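Local coordinates for protein arginase (Thermus thermophilus, PDB 2EF5) that probably catalyses the manganese-dependent hydrolysis of L-arginine to L-ornithine and urea, at residues G113-D118 against K205-L210; V162-V167 against V183-M188; I199-L204 against M246-E251; L210-S215 against S252-S257. All coordinates share one frame; numbering follows the deposited sequence.

Contact 1 (G113-D118 against K205-L210); sequences GVVWVD and KHLQGL. With MN (manganese (II) ion), chain H; MN (manganese (II) ion), chain G.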
loop_
_atom_site.group_PDB
_atom_site.type_symbol
_atom_site.label_atom_id
_atom_site.label_comp_id
_atom_site.label_asym_id
_atom_site.label_seq_id
_atom_site.Cartn_x
_atom_site.Cartn_y
_atom_site.Cartn_z
ATOM N N GLY A 113 22.474 1.974 -25.746
ATOM C CA GLY A 113 21.287 2.234 -24.953
ATOM C C GLY A 113 20.269 2.876 -25.880
ATOM O O GLY A 113 20.643 3.585 -26.813
ATOM N N VAL A 114 18.986 2.622 -25.645
ATOM C CA VAL A 114 17.943 3.195 -26.488
ATOM C C VAL A 114 16.975 4.043 -25.675
ATOM O O VAL A 114 16.348 3.556 -24.740
ATOM C CB VAL A 114 17.135 2.091 -27.209
ATOM C CG1 VAL A 114 15.975 2.715 -28.015
ATOM C CG2 VAL A 114 18.052 1.292 -28.125
ATOM N N VAL A 115 16.864 5.315 -26.032
ATOM C CA VAL A 115 15.951 6.223 -25.352
ATOM C C VAL A 115 14.788 6.423 -26.326
ATOM O O VAL A 115 14.931 7.104 -27.342
ATOM C CB VAL A 115 16.638 7.581 -25.046
ATOM C CG1 VAL A 115 15.682 8.487 -24.269
ATOM C CG2 VAL A 115 17.921 7.352 -24.235
ATOM N N TRP A 116 13.648 5.807 -26.019
ATOM C CA TRP A 116 12.457 5.864 -26.868
ATOM C C TRP A 116 11.515 6.926 -26.309
ATOM O O TRP A 116 10.877 6.727 -25.274
ATOM C CB TRP A 116 11.804 4.475 -26.876
ATOM C CG TRP A 116 10.917 4.152 -28.043
ATOM C CD1 TRP A 116 9.564 4.351 -28.129
ATOM C CD2 TRP A 116 11.304 3.498 -29.274
ATOM N NE1 TRP A 116 9.082 3.845 -29.322
ATOM C CE2 TRP A 116 10.112 3.321 -30.026
ATOM C CE3 TRP A 116 12.525 3.034 -29.772
ATOM C CZ2 TRP A 116 10.137 2.703 -31.303
ATOM C CZ3 TRP A 116 12.535 2.427 -31.043
ATOM C CH2 TRP A 116 11.344 2.260 -31.783
ATOM N N VAL A 117 11.456 8.066 -26.991
ATOM C CA VAL A 117 10.641 9.202 -26.558
ATOM C C VAL A 117 9.400 9.147 -27.427
ATOM O O VAL A 117 9.402 9.562 -28.590
ATOM C CB VAL A 117 11.440 10.512 -26.743
ATOM C CG1 VAL A 117 10.790 11.643 -25.975
ATOM C CG2 VAL A 117 12.871 10.291 -26.272
ATOM N N ASP A 118 8.323 8.661 -26.821
ATOM C CA ASP A 118 7.106 8.390 -27.556
ATOM C C ASP A 118 5.891 8.388 -26.640
ATOM O O ASP A 118 6.009 8.104 -25.448
ATOM C CB ASP A 118 7.287 6.987 -28.116
ATOM C CG ASP A 118 6.445 6.705 -29.311
ATOM O OD1 ASP A 118 5.229 6.993 -29.300
ATOM O OD2 ASP A 118 7.037 6.154 -30.262
ATOM N N LYS A 205 21.784 7.495 -16.029
ATOM C CA LYS A 205 22.347 6.614 -15.009
ATOM C C LYS A 205 22.024 5.170 -15.360
ATOM O O LYS A 205 22.899 4.295 -15.347
ATOM C CB LYS A 205 21.756 6.948 -13.634
ATOM C CG LYS A 205 22.375 6.187 -12.465
ATOM C CD LYS A 205 23.777 6.694 -12.137
ATOM C CE LYS A 205 24.300 6.108 -10.826
ATOM N NZ LYS A 205 25.583 6.750 -10.394
ATOM N N HIS A 206 20.755 4.930 -15.679
ATOM C CA HIS A 206 20.285 3.599 -16.036
ATOM C C HIS A 206 21.044 3.045 -17.238
ATOM O O HIS A 206 21.228 1.834 -17.356
ATOM C CB HIS A 206 18.795 3.645 -16.359
ATOM C CG HIS A 206 18.171 2.296 -16.536
ATOM N ND1 HIS A 206 17.980 1.420 -15.491
ATOM C CD2 HIS A 206 17.708 1.666 -17.645
ATOM C CE1 HIS A 206 17.430 0.306 -15.945
ATOM N NE2 HIS A 206 17.255 0.434 -17.249
ATOM N N LEU A 207 21.486 3.937 -18.122
ATOM C CA LEU A 207 22.210 3.535 -19.325
ATOM C C LEU A 207 23.654 4.020 -19.289
ATOM O O LEU A 207 24.277 4.229 -20.334
ATOM C CB LEU A 207 21.514 4.111 -20.566
ATOM C CG LEU A 207 20.021 3.826 -20.739
ATOM C CD1 LEU A 207 19.493 4.539 -21.983
ATOM C CD2 LEU A 207 19.803 2.327 -20.862
ATOM N N GLN A 208 24.188 4.187 -18.085
ATOM C CA GLN A 208 25.548 4.681 -17.919
ATOM C C GLN A 208 26.607 3.905 -18.702
ATOM O O GLN A 208 26.522 2.684 -18.856
ATOM C CB GLN A 208 25.915 4.712 -16.430
ATOM C CG GLN A 208 26.037 3.348 -15.766
ATOM C CD GLN A 208 26.332 3.459 -14.278
ATOM O OE1 GLN A 208 27.246 4.178 -13.865
ATOM N NE2 GLN A 208 25.560 2.746 -13.467
ATOM N N GLY A 209 27.593 4.639 -19.208
ATOM C CA GLY A 209 28.680 4.039 -19.962
ATOM C C GLY A 209 28.371 3.566 -21.370
ATOM O O GLY A 209 29.265 3.076 -22.062
ATOM N N LEU A 210 27.129 3.723 -21.814
ATOM C CA LEU A 210 26.743 3.266 -23.146
ATOM C C LEU A 210 26.486 4.372 -24.150
ATOM O O LEU A 210 26.058 5.471 -23.785
ATOM C CB LEU A 210 25.462 2.433 -23.067
ATOM C CG LEU A 210 25.389 1.185 -22.193
ATOM C CD1 LEU A 210 23.975 0.626 -22.252
ATOM C CD2 LEU A 210 26.396 0.148 -22.677
HETATM MN MN MN H . 6.281 5.286 -32.012
HETATM MN MN MN G . 3.974 6.886 -31.129
#
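Leu207, the residue at which the chain leaves helix 196-206, puts its CD1 methyl on the start of strand 113-117. Its CG lies anti to the carbonyl carbon (chi1 -54°), which carries CD1 forward until it meets Val115 CG2 at 3.9 Å, the two side chains crossing obliquely. The same methyl rests 4.2 Å from Gly113 CA. Glycine suits this place, because a side-chain carbon on Gly113 would point at the leucine and come too close to that methyl. From Leu207 the chain folds through a type II turn, closed by Leu210 N on Leu207 O at 3.3 Å; Gly209 fills the third position of the turn, where phi is positive and other residues fit poorly. Leu210 then reaches Gly113 too, with CD1 4.0 Å from Gly113 N. At the far end of the strand Asp118 bridges the two manganese ions, OD2 on one at 2.1 Å and OD1 on the other at 2.2 Å, in a site completed by His96, His120, Asp122, Asp217 and Asp219. The arrangement is that of the arginase α/β fold: a helix-to-strand connection packs at the N-terminal end of a parallel strand whose C-terminal end carries the binuclear manganese site.

Contact 2 (V162-V167 against V183-M188); sequences VVLVGV and VRVYTM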
loop_
_atom_site.group_PDB
_atom_site.type_symbol
_atom_site.label_atom_id
_atom_site.label_comp_id
_atom_site.label_asym_id
_atom_site.label_seq_id
_atom_site.Cartn_x
_atom_site.Cartn_y
_atom_site.Cartn_z
ATOM N N VAL A 162 17.032 -0.277 -22.466
ATOM C CA VAL A 162 15.981 0.518 -23.096
ATOM C C VAL A 162 15.229 1.340 -22.052
ATOM O O VAL A 162 14.947 0.864 -20.958
ATOM C CB VAL A 162 14.947 -0.373 -23.830
ATOM C CG1 VAL A 162 13.765 0.484 -24.326
ATOM C CG2 VAL A 162 15.609 -1.090 -25.009
ATOM N N VAL A 163 14.920 2.584 -22.392
ATOM C CA VAL A 163 14.165 3.453 -21.495
ATOM C C VAL A 163 13.125 4.183 -22.330
ATOM O O VAL A 163 13.453 4.763 -23.362
ATOM C CB VAL A 163 15.066 4.508 -20.785
ATOM C CG1 VAL A 163 14.219 5.366 -19.861
ATOM C CG2 VAL A 163 16.168 3.823 -19.974
ATOM N N LEU A 164 11.872 4.119 -21.892
ATOM C CA LEU A 164 10.765 4.780 -22.568
ATOM C C LEU A 164 10.457 6.049 -21.782
ATOM O O LEU A 164 10.408 6.017 -20.552
ATOM C CB LEU A 164 9.530 3.876 -22.579
ATOM C CG LEU A 164 9.460 2.763 -23.626
ATOM C CD1 LEU A 164 8.390 1.734 -23.255
ATOM C CD2 LEU A 164 9.140 3.396 -24.977
ATOM N N VAL A 165 10.242 7.156 -22.489
ATOM C CA VAL A 165 9.943 8.426 -21.836
ATOM C C VAL A 165 8.765 9.117 -22.503
ATOM O O VAL A 165 8.747 9.282 -23.724
ATOM C CB VAL A 165 11.166 9.392 -21.891
ATOM C CG1 VAL A 165 10.847 10.692 -21.144
ATOM C CG2 VAL A 165 12.405 8.720 -21.301
ATOM N N GLY A 166 7.786 9.515 -21.694
ATOM C CA GLY A 166 6.622 10.219 -22.202
ATOM C C GLY A 166 5.414 9.369 -22.543
ATOM O O GLY A 166 4.423 9.887 -23.048
ATOM N N VAL A 167 5.482 8.070 -22.259
ATOM C CA VAL A 167 4.383 7.169 -22.583
ATOM C C VAL A 167 3.076 7.520 -21.880
ATOM O O VAL A 167 3.063 7.823 -20.687
ATOM C CB VAL A 167 4.764 5.703 -22.258
ATOM C CG1 VAL A 167 3.580 4.795 -22.464
ATOM C CG2 VAL A 167 5.915 5.269 -23.148
ATOM N N VAL A 183 11.657 -3.550 -18.888
ATOM C CA VAL A 183 11.975 -2.277 -19.520
ATOM C C VAL A 183 11.639 -1.121 -18.576
ATOM O O VAL A 183 10.565 -1.096 -17.975
ATOM C CB VAL A 183 11.182 -2.102 -20.841
ATOM C CG1 VAL A 183 11.394 -0.697 -21.401
ATOM C CG2 VAL A 183 11.630 -3.151 -21.857
ATOM N N ARG A 184 12.566 -0.180 -18.433
ATOM C CA ARG A 184 12.342 0.984 -17.576
ATOM C C ARG A 184 11.390 1.914 -18.329
ATOM O O ARG A 184 11.702 2.370 -19.434
ATOM C CB ARG A 184 13.665 1.701 -17.298
ATOM C CG ARG A 184 13.528 3.022 -16.537
ATOM C CD ARG A 184 12.969 2.819 -15.140
ATOM N NE ARG A 184 13.855 2.010 -14.311
ATOM C CZ ARG A 184 14.986 2.445 -13.764
ATOM N NH1 ARG A 184 15.381 3.700 -13.952
ATOM N NH2 ARG A 184 15.727 1.620 -13.033
ATOM N N VAL A 185 10.234 2.189 -17.733
ATOM C CA VAL A 185 9.232 3.037 -18.370
ATOM C C VAL A 185 8.865 4.285 -17.563
ATOM O O VAL A 185 8.506 4.198 -16.388
ATOM C CB VAL A 185 7.935 2.248 -18.619
ATOM C CG1 VAL A 185 6.924 3.115 -19.357
ATOM C CG2 VAL A 185 8.244 0.985 -19.414
ATOM N N TYR A 186 8.963 5.443 -18.203
ATOM C CA TYR A 186 8.597 6.698 -17.564
ATOM C C TYR A 186 7.347 7.229 -18.268
ATOM O O TYR A 186 7.432 7.858 -19.321
ATOM C CB TYR A 186 9.745 7.709 -17.669
ATOM C CG TYR A 186 10.936 7.388 -16.787
ATOM C CD1 TYR A 186 10.877 7.580 -15.402
ATOM C CD2 TYR A 186 12.117 6.868 -17.328
ATOM C CE1 TYR A 186 11.959 7.260 -14.578
ATOM C CE2 TYR A 186 13.204 6.541 -16.507
ATOM C CZ TYR A 186 13.114 6.739 -15.134
ATOM O OH TYR A 186 14.164 6.386 -14.314
ATOM N N THR A 187 6.177 6.952 -17.705
ATOM C CA THR A 187 4.938 7.430 -18.304
ATOM C C THR A 187 4.773 8.891 -17.901
ATOM O O THR A 187 5.542 9.401 -17.081
ATOM C CB THR A 187 3.706 6.659 -17.776
ATOM O OG1 THR A 187 3.498 6.987 -16.396
ATOM C CG2 THR A 187 3.905 5.155 -17.912
ATOM N N MET A 188 3.773 9.562 -18.461
ATOM C CA MET A 188 3.535 10.954 -18.109
ATOM C C MET A 188 3.240 11.087 -16.616
ATOM O O MET A 188 3.394 12.166 -16.040
ATOM C CB MET A 188 2.375 11.527 -18.923
ATOM C CG MET A 188 2.692 11.727 -20.398
ATOM S SD MET A 188 4.172 12.714 -20.671
ATOM C CE MET A 188 3.732 14.256 -19.818
HETATM O O HOH W 1 15.300 -0.958 -19.001
#
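Tyr186 brings one edge of its ring against Val163, whose CG1 lies in the ring plane 3.6 Å from Tyr186 CD2. A chi1 of -72° sets the ring beside its own backbone N and over the neighbouring strand, where Leu164 O also nears the edge. The phenol OH receives Arg184 NH1 at 3.0 Å, since the arginine chain folds back at chi2 and chi3, and is hydrogen-bonded to Glu202 as well. With a phenylalanine in its place, Arg184 and Glu202 would lose the hydroxyl they share, and the folded arginine would probably be freer to turn. The axes of strands 162-165 and 184-187 run parallel, 4.8 Å apart at their closest, with bonds alternating in direction: Leu164 N gives to Arg184 O at 3.0 Å, and Tyr186 N to Leu164 O at 2.8 Å. A water continues the ladder between Val162 O and Arg184 N. Gly166 turns the corner with a positive phi that a side chain would strain, yet its N reaches Tyr186 O at 2.9 Å. Met188 N gives to Val167 O, and its side chain touches a bound guanidine. On the face away from Val163 and Tyr186, Leu164 lies alongside Val185, CD1 to CG2 3.9 Å. Helix 196-206 covers the Val163 and Tyr186 face; Leu178 of helix 172-181, which links these strands in a beta-alpha-beta unit, packs on Leu164, and Phe290 of the third subunit on Val185.

Contact 3 (I199-L204 against M246-E251); sequences IAEEVL and MEILAE. With GAI (guanidine), chain I.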
loop_
_atom_site.group_PDB
_atom_site.type_symbol
_atom_site.label_atom_id
_atom_site.label_comp_id
_atom_site.label_asym_id
_atom_site.label_seq_id
_atom_site.Cartn_x
_atom_site.Cartn_y
_atom_site.Cartn_z
ATOM N N ILE A 199 14.184 12.806 -14.429
ATOM C CA ILE A 199 14.050 11.654 -15.321
ATOM C C ILE A 199 15.217 11.551 -16.289
ATOM O O ILE A 199 15.725 10.457 -16.530
ATOM C CB ILE A 199 12.740 11.712 -16.117
ATOM C CG1 ILE A 199 11.565 11.470 -15.172
ATOM C CG2 ILE A 199 12.746 10.668 -17.226
ATOM C CD1 ILE A 199 10.225 11.630 -15.825
ATOM N N ALA A 200 15.646 12.681 -16.843
ATOM C CA ALA A 200 16.774 12.691 -17.771
ATOM C C ALA A 200 18.029 12.172 -17.072
ATOM O O ALA A 200 18.816 11.431 -17.658
ATOM C CB ALA A 200 17.014 14.102 -18.296
ATOM N N GLU A 201 18.208 12.571 -15.816
ATOM C CA GLU A 201 19.361 12.145 -15.025
ATOM C C GLU A 201 19.284 10.637 -14.805
ATOM O O GLU A 201 20.277 9.928 -14.943
ATOM C CB GLU A 201 19.373 12.860 -13.667
ATOM C CG GLU A 201 19.330 14.383 -13.750
ATOM C CD GLU A 201 20.672 15.011 -14.089
ATOM O OE1 GLU A 201 21.373 14.502 -14.993
ATOM O OE2 GLU A 201 21.020 16.031 -13.453
ATOM N N GLU A 202 18.097 10.155 -14.460
ATOM C CA GLU A 202 17.894 8.730 -14.229
ATOM C C GLU A 202 18.092 7.898 -15.495
ATOM O O GLU A 202 18.578 6.768 -15.437
ATOM C CB GLU A 202 16.503 8.488 -13.639
ATOM C CG GLU A 202 16.422 8.817 -12.155
ATOM C CD GLU A 202 15.054 8.545 -11.566
ATOM O OE1 GLU A 202 14.320 7.699 -12.123
ATOM O OE2 GLU A 202 14.714 9.163 -10.534
ATOM N N VAL A 203 17.710 8.453 -16.638
ATOM C CA VAL A 203 17.884 7.757 -17.905
ATOM C C VAL A 203 19.381 7.543 -18.146
ATOM O O VAL A 203 19.823 6.434 -18.454
ATOM C CB VAL A 203 17.286 8.580 -19.091
ATOM C CG1 VAL A 203 17.779 8.042 -20.419
ATOM C CG2 VAL A 203 15.770 8.528 -19.046
ATOM N N LEU A 204 20.162 8.610 -18.006
ATOM C CA LEU A 204 21.600 8.526 -18.224
ATOM C C LEU A 204 22.285 7.556 -17.260
ATOM O O LEU A 204 23.254 6.886 -17.633
ATOM C CB LEU A 204 22.230 9.913 -18.090
ATOM C CG LEU A 204 21.870 10.917 -19.187
ATOM C CD1 LEU A 204 22.465 12.272 -18.851
ATOM C CD2 LEU A 204 22.384 10.416 -20.527
ATOM N N MET A 246 16.302 16.898 -24.319
ATOM C CA MET A 246 17.318 16.843 -25.359
ATOM C C MET A 246 18.635 17.459 -24.894
ATOM O O MET A 246 19.700 16.906 -25.156
ATOM C CB MET A 246 16.836 17.570 -26.624
ATOM C CG MET A 246 15.632 16.953 -27.305
ATOM S SD MET A 246 15.863 15.240 -27.870
ATOM C CE MET A 246 14.944 14.351 -26.641
ATOM N N GLU A 247 18.564 18.596 -24.207
ATOM C CA GLU A 247 19.774 19.272 -23.742
ATOM C C GLU A 247 20.545 18.457 -22.702
ATOM O O GLU A 247 21.778 18.424 -22.719
ATOM C CB GLU A 247 19.430 20.652 -23.163
ATOM C CG GLU A 247 18.690 21.569 -24.136
ATOM C CD GLU A 247 18.146 22.821 -23.460
ATOM O OE1 GLU A 247 17.699 22.728 -22.303
ATOM O OE2 GLU A 247 18.142 23.896 -24.089
ATOM N N ILE A 248 19.830 17.794 -21.799
ATOM C CA ILE A 248 20.506 17.005 -20.782
ATOM C C ILE A 248 21.134 15.760 -21.415
ATOM O O ILE A 248 22.224 15.352 -21.032
ATOM C CB ILE A 248 19.541 16.626 -19.639
ATOM C CG1 ILE A 248 19.105 17.900 -18.899
ATOM C CG2 ILE A 248 20.225 15.675 -18.670
ATOM C CD1 ILE A 248 18.115 17.673 -17.753
ATOM N N LEU A 249 20.461 15.167 -22.394
ATOM C CA LEU A 249 21.023 14.004 -23.071
ATOM C C LEU A 249 22.251 14.470 -23.855
ATOM O O LEU A 249 23.271 13.770 -23.906
ATOM C CB LEU A 249 20.000 13.362 -24.020
ATOM C CG LEU A 249 18.783 12.709 -23.348
ATOM C CD1 LEU A 249 17.822 12.177 -24.410
ATOM C CD2 LEU A 249 19.231 11.588 -22.421
ATOM N N ALA A 250 22.163 15.657 -24.451
ATOM C CA ALA A 250 23.280 16.202 -25.212
ATOM C C ALA A 250 24.508 16.394 -24.321
ATOM O O ALA A 250 25.623 16.059 -24.723
ATOM C CB ALA A 250 22.884 17.531 -25.848
ATOM N N GLU A 251 24.296 16.927 -23.117
ATOM C CA GLU A 251 25.389 17.178 -22.165
ATOM C C GLU A 251 26.205 15.926 -21.849
ATOM O O GLU A 251 27.406 16.012 -21.601
ATOM C CB GLU A 251 24.853 17.747 -20.840
ATOM C CG GLU A 251 24.269 19.156 -20.906
ATOM C CD GLU A 251 23.808 19.677 -19.541
ATOM O OE1 GLU A 251 23.501 18.855 -18.644
ATOM O OE2 GLU A 251 23.737 20.912 -19.367
HETATM C C GAI I . 14.939 24.975 -22.668
HETATM N N1 GAI I . 15.413 24.073 -21.794
HETATM N N2 GAI I . 13.754 25.548 -22.447
HETATM N N3 GAI I . 15.650 25.300 -23.753
#
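Ile248 has more surface covered than any other residue here, its CB directed toward helix 196-206. A chi1 of -65° sets CG1 anti to the carbonyl carbon and leaves Ile248 CG2 anti to the backbone N, where it presses on Ala200 CB at 3.6 Å, while CD1 reaches the same methyl too. Alanine suits the spot, for the small side chain lets the two backbones approach; this is where their CA atoms are nearest. The helix axes pass 9.6 Å apart and cross at -34°, running in roughly the same direction.

Leu204, one turn after Ala200, divides its two methyls between neighbours on the other helix. Leu204 CD1 sits over the backbone of Ile248, 3.8 Å from Ile248 O, and CD2 meets Leu249 CD2 at 3.9 Å. Leu249 starts off to the flank, but its branched end swings into the interface and also touches Val203, with CD2 4.3 Å from Val203 CG1. On the solvent side Glu201 crosses Ile248 at about a right angle, with OE1 4.0 Å from Ile248 CG2.

Glu247 lies on the same helix but takes no part in the contact with 199-204; its carboxylate grips a bound guanidine with both oxygens, OE1 to N1 at 2.7 Å and OE2 to N3 at 2.9 Å. Between the helices themselves the joint is almost wholly aliphatic, so it rests on the fit of methyl groups, with the carboxylates of Glu201 and Glu251 left at the exposed margin, where like charges probably cost little.

Contact 4 (L210-S215 against S252-S257); sequences LPLHVS and SGRVQS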
loop_
_atom_site.group_PDB
_atom_site.type_symbol
_atom_site.label_atom_id
_atom_site.label_comp_id
_atom_site.label_asym_id
_atom_site.label_seq_id
_atom_site.Cartn_x
_atom_site.Cartn_y
_atom_site.Cartn_z
ATOM N N LEU A 210 27.129 3.723 -21.814
ATOM C CA LEU A 210 26.743 3.266 -23.146
ATOM C C LEU A 210 26.486 4.372 -24.150
ATOM O O LEU A 210 26.058 5.471 -23.785
ATOM C CB LEU A 210 25.462 2.433 -23.067
ATOM C CG LEU A 210 25.389 1.185 -22.193
ATOM C CD1 LEU A 210 23.975 0.626 -22.252
ATOM C CD2 LEU A 210 26.396 0.148 -22.677
ATOM N N PRO A 211 26.775 4.105 -25.431
ATOM C CA PRO A 211 26.516 5.130 -26.445
ATOM C C PRO A 211 24.990 5.129 -26.519
ATOM O O PRO A 211 24.358 4.091 -26.301
ATOM C CB PRO A 211 27.167 4.555 -27.699
ATOM C CG PRO A 211 27.107 3.064 -27.472
ATOM C CD PRO A 211 27.475 2.948 -26.016
ATOM N N LEU A 212 24.388 6.269 -26.820
ATOM C CA LEU A 212 22.936 6.329 -26.835
ATOM C C LEU A 212 22.282 6.637 -28.168
ATOM O O LEU A 212 22.738 7.510 -28.911
ATOM C CB LEU A 212 22.477 7.365 -25.816
ATOM C CG LEU A 212 22.980 7.169 -24.386
ATOM C CD1 LEU A 212 22.580 8.379 -23.550
ATOM C CD2 LEU A 212 22.399 5.885 -23.798
ATOM N N HIS A 213 21.214 5.897 -28.463
ATOM C CA HIS A 213 20.430 6.115 -29.672
ATOM C C HIS A 213 19.107 6.706 -29.200
ATOM O O HIS A 213 18.422 6.131 -28.354
ATOM C CB HIS A 213 20.148 4.804 -30.413
ATOM C CG HIS A 213 19.242 4.969 -31.592
ATOM N ND1 HIS A 213 17.871 5.037 -31.471
ATOM C CD2 HIS A 213 19.512 5.156 -32.905
ATOM C CE1 HIS A 213 17.336 5.260 -32.657
ATOM N NE2 HIS A 213 18.311 5.339 -33.546
ATOM N N VAL A 214 18.750 7.862 -29.733
ATOM C CA VAL A 214 17.502 8.497 -29.338
ATOM C C VAL A 214 16.477 8.375 -30.460
ATOM O O VAL A 214 16.735 8.778 -31.584
ATOM C CB VAL A 214 17.720 9.992 -29.016
ATOM C CG1 VAL A 214 16.375 10.663 -28.723
ATOM C CG2 VAL A 214 18.664 10.135 -27.828
ATOM N N SER A 215 15.321 7.806 -30.154
ATOM C CA SER A 215 14.281 7.657 -31.157
ATOM C C SER A 215 13.144 8.575 -30.730
ATOM O O SER A 215 12.449 8.309 -29.752
ATOM C CB SER A 215 13.814 6.198 -31.229
ATOM O OG SER A 215 13.083 5.976 -32.417
ATOM N N SER A 252 25.552 14.766 -21.846
ATOM C CA SER A 252 26.231 13.507 -21.543
ATOM C C SER A 252 27.328 13.233 -22.558
ATOM O O SER A 252 28.309 12.566 -22.250
ATOM C CB SER A 252 25.246 12.339 -21.571
ATOM O OG SER A 252 24.940 11.995 -22.914
ATOM N N GLY A 253 27.148 13.741 -23.772
ATOM C CA GLY A 253 28.136 13.537 -24.817
ATOM C C GLY A 253 28.143 12.112 -25.344
ATOM O O GLY A 253 29.019 11.738 -26.124
ATOM N N ARG A 254 27.155 11.322 -24.933
ATOM C CA ARG A 254 27.060 9.931 -25.350
ATOM C C ARG A 254 26.048 9.618 -26.453
ATOM O O ARG A 254 25.967 8.471 -26.901
ATOM C CB ARG A 254 26.758 9.049 -24.138
ATOM C CG ARG A 254 27.921 8.907 -23.161
ATOM C CD ARG A 254 27.646 7.808 -22.150
ATOM N NE ARG A 254 26.816 8.223 -21.017
ATOM C CZ ARG A 254 25.698 7.607 -20.643
ATOM N NH1 ARG A 254 25.259 6.554 -21.319
ATOM N NH2 ARG A 254 25.033 8.018 -19.572
ATOM N N VAL A 255 25.277 10.610 -26.895
ATOM C CA VAL A 255 24.295 10.365 -27.952
ATOM C C VAL A 255 25.019 10.169 -29.286
ATOM O O VAL A 255 25.827 11.007 -29.691
ATOM C CB VAL A 255 23.278 11.533 -28.063
ATOM C CG1 VAL A 255 22.309 11.280 -29.217
ATOM C CG2 VAL A 255 22.502 11.664 -26.760
ATOM N N GLN A 256 24.718 9.067 -29.968
ATOM C CA GLN A 256 25.382 8.740 -31.230
ATOM C C GLN A 256 24.486 8.661 -32.467
ATOM O O GLN A 256 24.986 8.633 -33.591
ATOM C CB GLN A 256 26.100 7.395 -31.094
ATOM C CG GLN A 256 25.143 6.263 -30.743
ATOM C CD GLN A 256 25.455 4.966 -31.476
ATOM O OE1 GLN A 256 26.530 4.388 -31.313
ATOM N NE2 GLN A 256 24.508 4.506 -32.291
ATOM N N SER A 257 23.171 8.593 -32.276
ATOM C CA SER A 257 22.259 8.501 -33.414
ATOM C C SER A 257 20.854 8.965 -33.049
ATOM O O SER A 257 20.459 8.926 -31.885
ATOM C CB SER A 257 22.227 7.058 -33.945
ATOM O OG SER A 257 21.997 6.139 -32.890
#
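A beta bulge interrupts the pairing of these two parallel strands: Leu212 is matched with Val255, but the next residue, His213, is matched with Ser257, and Gln256 is the extra residue between. Leu212 O is filled by Gln256 N in a nearly straight bond of 2.7 Å (174°), and past the bulge Val214 N gives to Ser257 O at 2.9 Å. Before it, Leu212 N gives to Arg254 O at 2.7 Å. Gln256 lies side by side with Pro211, OE1 3.7 Å from Pro211 CB, while its NE2 is bonded to Ala106 O of helix 99-107. The strands belong to a beta-alpha-beta unit, strand 212-217, helix 239-252 and strand 255-261, in the parallel sheet of the arginase fold. Where that helix ends, Ser252 OG accepts Arg254 N at 3.1 Å in an ST turn, and Gly253 supplies the positive phi needed to turn into the strand. Arg254 then bends at chi3 so that NH1 meets Leu210 O at 2.8 Å, on a lone pair in the carbonyl plane and within the plane of the guanidinium. NH2 goes to Leu204 O. Leu204 O belongs to the C-terminal turn of helix 196-206, so the positive charge probably also suits that helix end. A methionine here is likely to leave Leu210 O and Leu204 O without these donors. Leu212 CD1 lies over one face of the guanidinium, 3.9 Å from Arg254 NH1, and further along Val214 CG2 meets Val255 CG1 at 4.1 Å.

Overall arrangement
Contacts 1 and 4 share Leu210 and have centres about 7 Å apart; backbone bonds of Gly113 with Pro211 and His213 make their strands neighbours in one sheet. Contact 2 extends that sheet on the other side of strand 113-117, with Trp116 N 2.9 Å from Val163 O, and lies about 16 Å from contact 4, centre to centre. Contact 3 packs helices over the sheet face that carries Val115 and Val163: Val203 touches both, and Leu204 touches Leu212. Toward the metals, Asp118 of contact 1 binds both manganese ions, and the Leu164 side chain of contact 2 is about 8 Å from one. Guanidine binds away from the metals, beside Met188 of contact 2 and Glu247 of contact 3.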